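Local coordinates for protein TarM (Staphylococcus aureus subsp. aureus 21178, PDB 4X7R) that belongs to the GT-B glycosyltransferases, with a glycosyl transferases group 1 family region, and is modelled here with uridine-5'-diphosphate and a glycan bound, at residues 137-145 with 154-162; 417-425 with 438-449. The protein carries 1 engineered substitution. One frame throughout, in Å; residues are numbered along the deposited sequence.

Interaction 1. Residues 137-145 with 154-162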
loop_
_atom_site.group_PDB
_atom_site.type_symbol
_atom_site.label_atom_id
_atom_site.label_comp_id
_atom_site.label_asym_id
_atom_site.label_seq_id
_atom_site.Cartn_x
_atom_site.Cartn_y
_atom_site.Cartn_z
ATOM N N ASP A 137 -17.478 -25.018 -27.401
ATOM C CA ASP A 137 -17.842 -26.350 -26.929
ATOM C C ASP A 137 -18.068 -26.362 -25.408
ATOM O O ASP A 137 -17.507 -27.188 -24.686
ATOM C CB ASP A 137 -16.886 -27.437 -27.478
ATOM C CG ASP A 137 -17.212 -27.847 -28.917
ATOM O OD1 ASP A 137 -17.039 -27.006 -29.838
ATOM O OD2 ASP A 137 -17.688 -28.994 -29.117
ATOM N N ASN A 138 -18.875 -25.372 -24.941
ATOM C CA ASN A 138 -19.275 -25.115 -23.550
ATOM C C ASN A 138 -18.122 -24.840 -22.577
ATOM O O ASN A 138 -18.277 -24.969 -21.350
ATOM C CB ASN A 138 -20.256 -26.183 -23.045
ATOM C CG ASN A 138 -21.689 -25.736 -23.130
ATOM O OD1 ASN A 138 -22.321 -25.773 -24.200
ATOM N ND2 ASN A 138 -22.213 -25.260 -22.000
ATOM N N LYS A 139 -16.974 -24.406 -23.136
ATOM C CA LYS A 139 -15.754 -24.072 -22.401
ATOM C C LYS A 139 -15.370 -22.611 -22.701
ATOM O O LYS A 139 -15.330 -22.213 -23.871
ATOM C CB LYS A 139 -14.630 -25.044 -22.824
ATOM C CG LYS A 139 -13.238 -24.722 -22.261
ATOM C CD LYS A 139 -12.206 -24.455 -23.366
ATOM C CE LYS A 139 -10.906 -23.938 -22.791
ATOM N NZ LYS A 139 -9.961 -23.498 -23.853
ATOM N N ARG A 140 -15.095 -21.824 -21.645
ATOM C CA ARG A 140 -14.674 -20.424 -21.767
ATOM C C ARG A 140 -13.287 -20.338 -22.414
ATOM O O ARG A 140 -12.306 -20.823 -21.844
ATOM C CB ARG A 140 -14.705 -19.686 -20.403
ATOM C CG ARG A 140 -14.159 -18.252 -20.481
ATOM C CD ARG A 140 -14.444 -17.433 -19.239
ATOM N NE ARG A 140 -13.679 -17.868 -18.069
ATOM C CZ ARG A 140 -13.613 -17.193 -16.929
ATOM N NH1 ARG A 140 -14.246 -16.031 -16.798
ATOM N NH2 ARG A 140 -12.893 -17.655 -15.920
ATOM N N ILE A 141 -13.217 -19.733 -23.603
ATOM C CA ILE A 141 -11.944 -19.565 -24.311
ATOM C C ILE A 141 -11.296 -18.201 -24.002
ATOM O O ILE A 141 -10.080 -18.115 -23.769
ATOM C CB ILE A 141 -12.069 -19.893 -25.825
ATOM C CG1 ILE A 141 -13.164 -19.049 -26.520
ATOM C CG2 ILE A 141 -12.329 -21.406 -26.016
ATOM C CD1 ILE A 141 -13.118 -19.018 -28.035
ATOM N N GLU A 142 -12.118 -17.133 -23.951
ATOM C CA GLU A 142 -11.608 -15.793 -23.702
ATOM C C GLU A 142 -12.518 -14.839 -22.956
ATOM O O GLU A 142 -13.730 -15.033 -22.901
ATOM C CB GLU A 142 -11.112 -15.151 -25.004
ATOM C CG GLU A 142 -12.131 -15.172 -26.108
ATOM C CD GLU A 142 -11.534 -15.082 -27.492
ATOM O OE1 GLU A 142 -10.345 -15.436 -27.672
ATOM O OE2 GLU A 142 -12.271 -14.665 -28.408
ATOM N N ARG A 143 -11.910 -13.778 -22.412
ATOM C CA ARG A 143 -12.598 -12.698 -21.734
ATOM C C ARG A 143 -12.061 -11.352 -22.204
ATOM O O ARG A 143 -10.864 -11.088 -22.049
ATOM C CB ARG A 143 -12.473 -12.816 -20.200
ATOM C CG ARG A 143 -12.858 -11.530 -19.450
ATOM C CD ARG A 143 -12.852 -11.680 -17.946
ATOM N NE ARG A 143 -14.071 -12.372 -17.524
ATOM C CZ ARG A 143 -14.551 -12.379 -16.287
ATOM N NH1 ARG A 143 -13.926 -11.720 -15.323
ATOM N NH2 ARG A 143 -15.680 -13.022 -16.013
ATOM N N PHE A 144 -12.957 -10.488 -22.699
ATOM C CA PHE A 144 -12.655 -9.099 -23.020
ATOM C C PHE A 144 -13.196 -8.237 -21.852
ATOM O O PHE A 144 -14.383 -8.338 -21.492
ATOM C CB PHE A 144 -13.314 -8.669 -24.346
ATOM C CG PHE A 144 -12.710 -9.299 -25.573
ATOM C CD1 PHE A 144 -13.179 -10.520 -26.051
ATOM C CD2 PHE A 144 -11.661 -8.679 -26.247
ATOM C CE1 PHE A 144 -12.604 -11.114 -27.175
ATOM C CE2 PHE A 144 -11.105 -9.263 -27.393
ATOM C CZ PHE A 144 -11.579 -10.477 -27.851
ATOM N N SER A 145 -12.317 -7.403 -21.276
ATOM C CA SER A 145 -12.619 -6.484 -20.180
ATOM C C SER A 145 -12.664 -5.056 -20.703
ATOM O O SER A 145 -11.759 -4.623 -21.430
ATOM C CB SER A 145 -11.594 -6.623 -19.058
ATOM O OG SER A 145 -11.589 -7.970 -18.616
ATOM N N LYS A 154 -7.664 -8.433 -22.860
ATOM C CA LYS A 154 -8.178 -9.722 -23.338
ATOM C C LYS A 154 -7.396 -10.804 -22.583
ATOM O O LYS A 154 -6.170 -10.746 -22.522
ATOM C CB LYS A 154 -8.017 -9.879 -24.860
ATOM C CG LYS A 154 -8.492 -11.235 -25.442
ATOM C CD LYS A 154 -8.085 -11.338 -26.902
ATOM C CE LYS A 154 -7.592 -12.704 -27.316
ATOM N NZ LYS A 154 -6.103 -12.752 -27.385
ATOM N N GLU A 155 -8.102 -11.758 -21.986
ATOM C CA GLU A 155 -7.464 -12.897 -21.306
ATOM C C GLU A 155 -7.866 -14.157 -22.010
ATOM O O GLU A 155 -9.003 -14.263 -22.468
ATOM C CB GLU A 155 -7.836 -12.987 -19.823
ATOM C CG GLU A 155 -7.215 -11.888 -18.978
ATOM C CD GLU A 155 -7.862 -11.771 -17.615
ATOM O OE1 GLU A 155 -9.108 -11.657 -17.559
ATOM O OE2 GLU A 155 -7.126 -11.805 -16.603
ATOM N N THR A 156 -6.924 -15.084 -22.178
ATOM C CA THR A 156 -7.206 -16.404 -22.787
ATOM C C THR A 156 -7.187 -17.477 -21.696
ATOM O O THR A 156 -6.313 -17.454 -20.827
ATOM C CB THR A 156 -6.252 -16.706 -23.944
ATOM O OG1 THR A 156 -6.348 -15.644 -24.887
ATOM C CG2 THR A 156 -6.570 -18.013 -24.642
ATOM N N PHE A 157 -8.108 -18.445 -21.782
ATOM C CA PHE A 157 -8.216 -19.531 -20.781
ATOM C C PHE A 157 -7.834 -20.887 -21.305
ATOM O O PHE A 157 -8.122 -21.192 -22.451
ATOM C CB PHE A 157 -9.623 -19.586 -20.153
ATOM C CG PHE A 157 -9.995 -18.302 -19.457
ATOM C CD1 PHE A 157 -10.586 -17.250 -20.162
ATOM C CD2 PHE A 157 -9.705 -18.116 -18.113
ATOM C CE1 PHE A 157 -10.908 -16.059 -19.526
ATOM C CE2 PHE A 157 -10.025 -16.916 -17.476
ATOM C CZ PHE A 157 -10.607 -15.889 -18.192
ATOM N N ASN A 158 -7.217 -21.711 -20.441
ATOM C CA ASN A 158 -6.852 -23.104 -20.739
ATOM C C ASN A 158 -8.032 -24.055 -20.403
ATOM O O ASN A 158 -9.118 -23.585 -20.034
ATOM C CB ASN A 158 -5.570 -23.503 -19.965
ATOM C CG ASN A 158 -5.704 -23.589 -18.464
ATOM O OD1 ASN A 158 -6.793 -23.550 -17.889
ATOM N ND2 ASN A 158 -4.581 -23.695 -17.787
ATOM N N VAL A 159 -7.792 -25.389 -20.483
ATOM C CA VAL A 159 -8.765 -26.462 -20.185
ATOM C C VAL A 159 -9.351 -26.405 -18.762
ATOM O O VAL A 159 -10.502 -26.800 -18.558
ATOM C CB VAL A 159 -8.239 -27.878 -20.546
ATOM C CG1 VAL A 159 -8.091 -28.042 -22.061
ATOM C CG2 VAL A 159 -6.928 -28.208 -19.823
ATOM N N ASP A 160 -8.562 -25.921 -17.790
ATOM C CA ASP A 160 -8.949 -25.789 -16.384
ATOM C C ASP A 160 -9.591 -24.428 -16.092
ATOM O O ASP A 160 -9.731 -24.057 -14.918
ATOM C CB ASP A 160 -7.716 -25.985 -15.473
ATOM C CG ASP A 160 -6.860 -27.204 -15.782
ATOM O OD1 ASP A 160 -7.427 -28.313 -15.920
ATOM O OD2 ASP A 160 -5.622 -27.051 -15.864
ATOM N N ASN A 161 -9.946 -23.663 -17.168
ATOM C CA ASN A 161 -10.522 -22.309 -17.115
ATOM C C ASN A 161 -9.637 -21.342 -16.320
ATOM O O ASN A 161 -10.136 -20.498 -15.580
ATOM C CB ASN A 161 -11.980 -22.326 -16.601
ATOM C CG ASN A 161 -12.780 -21.096 -16.935
ATOM O OD1 ASN A 161 -12.533 -20.413 -17.935
ATOM N ND2 ASN A 161 -13.778 -20.799 -16.113
ATOM N N LYS A 162 -8.314 -21.489 -16.459
ATOM C CA LYS A 162 -7.323 -20.622 -15.808
ATOM C C LYS A 162 -6.657 -19.747 -16.885
ATOM O O LYS A 162 -6.537 -20.179 -18.036
ATOM C CB LYS A 162 -6.264 -21.441 -15.053
ATOM C CG LYS A 162 -6.776 -22.191 -13.806
ATOM C CD LYS A 162 -6.550 -21.418 -12.518
ATOM C CE LYS A 162 -6.895 -22.222 -11.284
ATOM N NZ LYS A 162 -5.781 -23.121 -10.877
HETATM O O HOH W 1 -10.113 -9.736 -19.746
#
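Arg140 lays its guanidinium flat on the ring of Phe157 across an antiparallel beta hairpin, strands 139-147 and 150-157, in the middle of a long antiparallel sheet. The two planes are only 11° apart, and CZ of Arg140 sits 3.8 Å from the centre of the Phe157 ring, a cation-pi stack. Arg140 CG is anti to the backbone N (chi1 175°), and the bend at chi3 (70°) turns the flat group over the ring. At the guanidinium edge, Arg140 NE gives a nearly straight bond to Asn161 OD1, 2.8 Å, in the amide plane and on a lone pair. Asn161 ends the type I turn that starts at Asn158. Asp133 of the neighbouring strand 129-136 takes Arg140 NH1 and Arg143 NE in salt bridges, so a third strand holds the stacked group. Arg143 CB meets the edge of the Phe157 ring. On the sheet face of Glu142 and Phe144, Lys154 runs beside Phe144 with its CG over the ring, 4.1 Å from the centre. Glu142 has Arg95 as its salt-bridge partner. Ile141 and Glu142 form a classic bulge opposite Phe134. One water bridges Arg143 O, Ser145 OG and Glu155 OE1, 2.8 Å from Arg143 O.

Interaction 2. Residues 417-425 with 438-449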
loop_
_atom_site.group_PDB
_atom_site.type_symbol
_atom_site.label_atom_id
_atom_site.label_comp_id
_atom_site.label_asym_id
_atom_site.label_seq_id
_atom_site.Cartn_x
_atom_site.Cartn_y
_atom_site.Cartn_z
ATOM N N ARG A 417 -2.750 13.476 21.190
ATOM C CA ARG A 417 -3.522 12.301 21.609
ATOM C C ARG A 417 -2.510 11.274 22.123
ATOM O O ARG A 417 -1.719 10.750 21.340
ATOM C CB ARG A 417 -4.401 11.732 20.450
ATOM C CG ARG A 417 -5.376 12.748 19.805
ATOM C CD ARG A 417 -6.040 13.653 20.829
ATOM N NE ARG A 417 -7.097 14.514 20.297
ATOM C CZ ARG A 417 -7.194 15.821 20.539
ATOM N NH1 ARG A 417 -6.253 16.448 21.232
ATOM N NH2 ARG A 417 -8.222 16.513 20.070
ATOM N N PRO A 418 -2.416 11.071 23.447
ATOM C CA PRO A 418 -1.393 10.137 23.961
ATOM C C PRO A 418 -1.640 8.696 23.549
ATOM O O PRO A 418 -2.783 8.296 23.321
ATOM C CB PRO A 418 -1.437 10.339 25.481
ATOM C CG PRO A 418 -2.804 10.884 25.766
ATOM C CD PRO A 418 -3.239 11.646 24.540
ATOM N N VAL A 419 -0.550 7.939 23.411
ATOM C CA VAL A 419 -0.588 6.536 23.004
ATOM C C VAL A 419 -0.334 5.598 24.186
ATOM O O VAL A 419 0.543 5.855 25.016
ATOM C CB VAL A 419 0.412 6.265 21.847
ATOM C CG1 VAL A 419 0.347 4.814 21.382
ATOM C CG2 VAL A 419 0.166 7.204 20.675
ATOM N N VAL A 420 -1.125 4.513 24.244
ATOM C CA VAL A 420 -0.985 3.361 25.134
ATOM C C VAL A 420 -0.632 2.203 24.141
ATOM O O VAL A 420 -1.452 1.799 23.316
ATOM C CB VAL A 420 -2.230 3.103 26.021
ATOM C CG1 VAL A 420 -1.971 1.953 26.992
ATOM C CG2 VAL A 420 -2.608 4.364 26.807
ATOM N N ALA A 421 0.640 1.795 24.132
ATOM C CA ALA A 421 1.160 0.833 23.186
ATOM C C ALA A 421 1.951 -0.297 23.808
ATOM O O ALA A 421 2.648 -0.089 24.800
ATOM C CB ALA A 421 2.039 1.553 22.176
ATOM N N PHE A 422 1.901 -1.490 23.172
ATOM C CA PHE A 422 2.742 -2.601 23.592
ATOM C C PHE A 422 4.187 -2.228 23.213
ATOM O O PHE A 422 4.402 -1.738 22.099
ATOM C CB PHE A 422 2.316 -3.925 22.920
ATOM C CG PHE A 422 1.071 -4.593 23.472
ATOM C CD1 PHE A 422 0.748 -4.500 24.822
ATOM C CD2 PHE A 422 0.248 -5.355 22.650
ATOM C CE1 PHE A 422 -0.389 -5.143 25.337
ATOM C CE2 PHE A 422 -0.889 -5.998 23.166
ATOM C CZ PHE A 422 -1.197 -5.893 24.508
ATOM N N ASP A 423 5.148 -2.369 24.158
ATOM C CA ASP A 423 6.562 -2.065 23.920
ATOM C C ASP A 423 7.144 -3.177 23.030
ATOM O O ASP A 423 7.559 -4.221 23.534
ATOM C CB ASP A 423 7.355 -1.937 25.254
ATOM C CG ASP A 423 8.743 -1.316 25.081
ATOM O OD1 ASP A 423 9.218 -1.214 23.923
ATOM O OD2 ASP A 423 9.356 -0.940 26.094
ATOM N N ILE A 424 7.125 -2.965 21.704
ATOM C CA ILE A 424 7.560 -3.955 20.706
ATOM C C ILE A 424 8.648 -3.374 19.760
ATOM O O ILE A 424 8.829 -2.159 19.684
ATOM C CB ILE A 424 6.304 -4.487 19.904
ATOM C CG1 ILE A 424 5.488 -3.355 19.216
ATOM C CG2 ILE A 424 5.374 -5.332 20.777
ATOM C CD1 ILE A 424 5.911 -2.948 17.873
ATOM N N LYS A 425 9.320 -4.244 19.004
ATOM C CA LYS A 425 10.299 -3.846 17.993
ATOM C C LYS A 425 9.515 -3.631 16.666
ATOM O O LYS A 425 8.839 -4.542 16.201
ATOM C CB LYS A 425 11.391 -4.928 17.816
ATOM C CG LYS A 425 12.460 -4.952 18.940
ATOM C CD LYS A 425 13.582 -5.965 18.587
ATOM C CE LYS A 425 14.743 -5.995 19.562
ATOM N NZ LYS A 425 15.625 -4.802 19.513
ATOM N N GLY A 438 2.770 9.302 27.448
ATOM C CA GLY A 438 1.976 8.110 27.168
ATOM C C GLY A 438 2.459 6.931 27.994
ATOM O O GLY A 438 3.222 7.104 28.955
ATOM N N TYR A 439 2.026 5.716 27.610
ATOM C CA TYR A 439 2.417 4.499 28.316
ATOM C C TYR A 439 2.930 3.417 27.387
ATOM O O TYR A 439 2.332 3.164 26.327
ATOM C CB TYR A 439 1.257 3.945 29.168
ATOM C CG TYR A 439 0.846 4.815 30.339
ATOM C CD1 TYR A 439 1.706 5.029 31.415
ATOM C CD2 TYR A 439 -0.437 5.353 30.415
ATOM C CE1 TYR A 439 1.321 5.810 32.508
ATOM C CE2 TYR A 439 -0.844 6.108 31.519
ATOM C CZ TYR A 439 0.044 6.349 32.553
ATOM O OH TYR A 439 -0.357 7.119 33.620
ATOM N N LEU A 440 4.045 2.780 27.801
ATOM C CA LEU A 440 4.668 1.630 27.146
ATOM C C LEU A 440 4.279 0.421 27.970
ATOM O O LEU A 440 4.652 0.313 29.149
ATOM C CB LEU A 440 6.198 1.758 27.082
ATOM C CG LEU A 440 6.743 2.674 26.000
ATOM C CD1 LEU A 440 8.230 2.918 26.202
ATOM C CD2 LEU A 440 6.438 2.124 24.591
ATOM N N ILE A 441 3.461 -0.450 27.382
ATOM C CA ILE A 441 2.948 -1.644 28.062
ATOM C C ILE A 441 3.765 -2.873 27.687
ATOM O O ILE A 441 4.095 -3.063 26.515
ATOM C CB ILE A 441 1.426 -1.826 27.746
ATOM C CG1 ILE A 441 0.587 -0.566 28.080
ATOM C CG2 ILE A 441 0.822 -3.111 28.343
ATOM C CD1 ILE A 441 0.725 0.019 29.496
ATOM N N GLU A 442 4.070 -3.715 28.680
ATOM C CA GLU A 442 4.766 -4.979 28.481
ATOM C C GLU A 442 3.933 -5.783 27.481
ATOM O O GLU A 442 2.716 -5.885 27.654
ATOM C CB GLU A 442 4.897 -5.719 29.820
ATOM C CG GLU A 442 5.889 -6.868 29.796
ATOM C CD GLU A 442 5.783 -7.839 30.956
ATOM O OE1 GLU A 442 4.952 -7.613 31.867
ATOM O OE2 GLU A 442 6.532 -8.842 30.943
ATOM N N ASN A 443 4.562 -6.221 26.366
ATOM C CA ASN A 443 3.912 -6.955 25.275
ATOM C C ASN A 443 3.073 -8.136 25.770
ATOM O O ASN A 443 3.550 -8.927 26.590
ATOM C CB ASN A 443 4.934 -7.407 24.228
ATOM C CG ASN A 443 4.300 -7.981 22.987
ATOM O OD1 ASN A 443 3.213 -7.592 22.591
ATOM N ND2 ASN A 443 4.959 -8.924 22.348
ATOM N N HIS A 444 1.811 -8.218 25.274
ATOM C CA HIS A 444 0.760 -9.204 25.594
ATOM C C HIS A 444 -0.019 -8.893 26.873
ATOM O O HIS A 444 -1.114 -9.429 27.045
ATOM C CB HIS A 444 1.273 -10.659 25.605
ATOM C CG HIS A 444 1.673 -11.172 24.258
ATOM N ND1 HIS A 444 3.010 -11.245 23.875
ATOM C CD2 HIS A 444 0.898 -11.604 23.234
ATOM C CE1 HIS A 444 3.002 -11.724 22.639
ATOM N NE2 HIS A 444 1.755 -11.954 22.207
ATOM N N ASN A 445 0.537 -8.055 27.776
ATOM C CA ASN A 445 -0.095 -7.704 29.055
ATOM C C ASN A 445 -1.376 -6.862 28.860
ATOM O O ASN A 445 -1.359 -5.643 29.040
ATOM C CB ASN A 445 0.912 -7.021 30.001
ATOM C CG ASN A 445 0.535 -7.070 31.460
ATOM O OD1 ASN A 445 -0.635 -7.220 31.828
ATOM N ND2 ASN A 445 1.523 -6.880 32.331
ATOM N N ILE A 446 -2.484 -7.539 28.497
ATOM C CA ILE A 446 -3.798 -6.931 28.254
ATOM C C ILE A 446 -4.418 -6.267 29.493
ATOM O O ILE A 446 -5.121 -5.271 29.348
ATOM C CB ILE A 446 -4.777 -7.873 27.486
ATOM C CG1 ILE A 446 -5.152 -9.141 28.304
ATOM C CG2 ILE A 446 -4.211 -8.227 26.100
ATOM C CD1 ILE A 446 -6.415 -9.890 27.825
ATOM N N ASN A 447 -4.127 -6.795 30.704
ATOM C CA ASN A 447 -4.629 -6.259 31.971
ATOM C C ASN A 447 -3.991 -4.919 32.324
ATOM O O ASN A 447 -4.707 -3.992 32.711
ATOM C CB ASN A 447 -4.442 -7.257 33.119
ATOM C CG ASN A 447 -5.163 -8.570 32.939
ATOM O OD1 ASN A 447 -6.216 -8.664 32.291
ATOM N ND2 ASN A 447 -4.615 -9.614 33.545
ATOM N N ASP A 448 -2.652 -4.815 32.202
ATOM C CA ASP A 448 -1.948 -3.557 32.465
ATOM C C ASP A 448 -2.306 -2.509 31.408
ATOM O O ASP A 448 -2.381 -1.330 31.740
ATOM C CB ASP A 448 -0.427 -3.745 32.566
ATOM C CG ASP A 448 0.309 -2.491 33.027
ATOM O OD1 ASP A 448 -0.058 -1.941 34.093
ATOM O OD2 ASP A 448 1.234 -2.044 32.308
ATOM N N MET A 449 -2.583 -2.933 30.163
ATOM C CA MET A 449 -2.985 -1.992 29.121
ATOM C C MET A 449 -4.395 -1.456 29.383
ATOM O O MET A 449 -4.627 -0.255 29.213
ATOM C CB MET A 449 -2.886 -2.602 27.731
ATOM C CG MET A 449 -2.891 -1.559 26.665
ATOM S SD MET A 449 -2.726 -2.230 25.010
ATOM C CE MET A 449 -4.284 -2.293 24.617
#
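Phe422 packs against the turn 442-445 and the start of helix 446-457, in a beta-alpha-beta unit at the edge of the parallel sheet of the C-terminal Rossmann-like domain. Its ring is held on both faces. On one, the backbone N of His444 lies 3.7 Å above the plane, over the centre. On the other, Met449 SD makes a Met-aromatic contact, 4.2 Å from the ring centre. Ile441 CG2 and Ile446 CG2 come in at the edge. Phe422 CG is anti to its carbonyl carbon (chi1 -76°), which sends the ring over to the turn and the helix. Beside it, Val420 CG1 touches Met449 CG at 3.6 Å and also Ile441 CG1. The parallel strands hold these groups in register through four backbone bonds, ending with Asp423 N to Ile441 O at 2.7 Å. Asn445 is the N-cap of the helix; its OD1 accepts from Asp448 N. Helix 333-346 adds to the packing, Leu335 touching Phe422 and Val339 touching Met449. Asn443 ND2 donates to Gln401 OE1, and the Asn443 amide plane is turned 65° from the Phe422 ring. Ile424 CG2 rests on that amide, 3.6 Å from Asn443 CG.

Interactions 1 and 2 lie on opposite sides of the chain's centre, 52 Å apart between centres and about 36 Å between nearest atoms. They follow one another in the sequence and do not touch. Interaction 1 belongs to the ten-stranded antiparallel sheet. Its Glu155 side chain is about 13 Å from two sugars of the bound glycan, 2-O-sulfo-alpha-L-idopyranuronic acid and 2-deoxy-3,6-di-O-sulfo-2-(sulfoamino)-alpha-D-glucopyranose. Interaction 2 lies in the group 1 family region. There the Ile424 side chain is about 8 Å from the bound (2S)-2,3-dihydroxypropyl 2-acetamido-2-deoxy-alpha-D-glucopyranoside, and the Val419 side chain about 10 Å from uridine-5'-diphosphate. The two contacts thus sit in separate sheets, each within some 13 Å of a bound ligand.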